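Local coordinates for protein putative Endoribonuclease L-PSP (Entamoeba histolytica, PDB 3M1X) that is of unproven function but belongs to the RutC (YjgF/YER057c/UK114) family and may act as a deaminase, at residues T99-A103 with A138-V142. Residues are numbered along the deposited sequence; the frame is centred on the assembly and turned at random.
Sequences TCLLA and ALVEV
L101 lies alongside E141, the two side chains pointing the same way off the sheet, and its methyl CD2 packs against the carboxylate oxygen OE2 of E141 at 3.9 Å. CG of E141 stands anti to the backbone N (chi1 180°) and the chain stays extended beyond it, which carries OE2 out past the leucine methyls yet still beside CD2. Beneath them the backbones are bonded both ways: L101 N reaches E141 O over 2.8 Å with a nearly straight N-H...O angle of 166°, and E141 N returns a bond to L101 O. That same L101 O also takes a CA-H...O contact from V140 CA at 3.2 Å. This is the antiparallel pairing of strands 95-102 and 140-146 in the sheet of the YjgF-type fold, and helices 70-87 and 108-119 cover the face that bears C100, L102, V140 and V142. There SG of C100 meets both methyls of V142, CG1 at 4.1 Å, while CD2 of L102 touches CG2 of V140. The opposite face looks into the trimer, where F129 of a second subunit packs on L101 and C128 of that subunit on E141; a citrate, probably from the crystallisation liquor, sits beside the E141 carboxylate. Past the strand ends, A103 N bonds to L139 O at 2.9 Å from above the carbonyl plane, and A103 CB rests 3.6 Å from A138 O.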
loop_
_atom_site.group_PDB
_atom_site.type_symbol
_atom_site.label_atom_id
_atom_site.label_comp_id
_atom_site.label_asym_id
_atom_site.label_seq_id
_atom_site.Cartn_x
_atom_site.Cartn_y
_atom_site.Cartn_z
ATOM N N THR A 99 5.908 2.699 2.658
ATOM C CA THR A 99 5.913 2.266 1.297
ATOM C C THR A 99 6.626 3.358 0.512
ATOM O O THR A 99 6.253 4.545 0.597
ATOM C CB THR A 99 4.522 1.994 0.724
ATOM O OG1 THR A 99 3.872 1.059 1.588
ATOM C CG2 THR A 99 4.612 1.398 -0.687
ATOM N N CYS A 100 7.635 2.970 -0.256
ATOM C CA CYS A 100 8.563 3.874 -0.945
ATOM C C CYS A 100 8.455 3.671 -2.442
ATOM O O CYS A 100 8.766 2.587 -2.933
ATOM C CB CYS A 100 9.984 3.615 -0.459
ATOM S SG CYS A 100 10.216 3.840 1.314
ATOM N N LEU A 101 7.948 4.708 -3.117
ATOM C CA LEU A 101 7.666 4.673 -4.546
ATOM C C LEU A 101 8.660 5.499 -5.274
ATOM O O LEU A 101 8.885 6.683 -4.920
ATOM C CB LEU A 101 6.264 5.192 -4.818
ATOM C CG LEU A 101 5.090 4.461 -4.170
ATOM C CD1 LEU A 101 4.839 4.861 -2.735
ATOM C CD2 LEU A 101 3.816 4.715 -5.033
ATOM N N LEU A 102 9.279 4.954 -6.290
ATOM C CA LEU A 102 10.278 5.678 -7.120
ATOM C C LEU A 102 9.789 5.832 -8.517
ATOM O O LEU A 102 9.174 4.928 -9.060
ATOM C CB LEU A 102 11.598 4.875 -7.115
ATOM C CG LEU A 102 12.252 4.752 -5.764
ATOM C CD1 LEU A 102 13.353 3.670 -5.842
ATOM C CD2 LEU A 102 12.790 6.069 -5.271
ATOM N N ALA A 103 10.176 6.911 -9.142
ATOM C CA ALA A 103 9.943 7.087 -10.582
ATOM C C ALA A 103 10.872 6.195 -11.367
ATOM O O ALA A 103 10.560 5.832 -12.513
ATOM C CB ALA A 103 10.109 8.567 -11.015
ATOM N N ALA A 138 6.824 13.785 -9.812
ATOM C CA ALA A 138 7.773 13.549 -8.706
ATOM C C ALA A 138 8.662 12.389 -8.971
ATOM O O ALA A 138 8.263 11.379 -9.607
ATOM C CB ALA A 138 6.909 13.272 -7.421
ATOM N N LEU A 139 9.846 12.424 -8.410
ATOM C CA LEU A 139 10.757 11.333 -8.543
ATOM C C LEU A 139 10.637 10.244 -7.468
ATOM O O LEU A 139 11.172 9.166 -7.581
ATOM C CB LEU A 139 12.197 11.863 -8.483
ATOM C CG LEU A 139 12.618 12.784 -9.634
ATOM C CD1 LEU A 139 14.047 13.168 -9.422
ATOM C CD2 LEU A 139 12.326 12.129 -11.038
ATOM N N VAL A 140 9.968 10.583 -6.366
ATOM C CA VAL A 140 9.880 9.745 -5.161
ATOM C C VAL A 140 8.667 10.174 -4.378
ATOM O O VAL A 140 8.375 11.357 -4.290
ATOM C CB VAL A 140 11.178 9.833 -4.359
ATOM C CG1 VAL A 140 11.604 11.269 -4.070
ATOM C CG2 VAL A 140 11.094 9.033 -3.075
ATOM N N GLU A 141 7.982 9.191 -3.791
ATOM C CA GLU A 141 6.839 9.380 -2.955
ATOM C C GLU A 141 6.941 8.394 -1.825
ATOM O O GLU A 141 7.203 7.220 -2.084
ATOM C CB GLU A 141 5.581 9.151 -3.793
ATOM C CG GLU A 141 4.279 9.315 -3.039
ATOM C CD GLU A 141 3.040 8.858 -3.862
ATOM O OE1 GLU A 141 2.924 9.378 -4.878
ATOM O OE2 GLU A 141 2.341 7.950 -3.387
ATOM N N VAL A 142 6.699 8.784 -0.570
ATOM C CA VAL A 142 6.784 7.864 0.583
ATOM C C VAL A 142 5.562 8.075 1.462
ATOM O O VAL A 142 5.293 9.192 1.882
ATOM C CB VAL A 142 8.066 8.053 1.385
ATOM C CG1 VAL A 142 8.057 7.025 2.580
ATOM C CG2 VAL A 142 9.338 7.825 0.522
#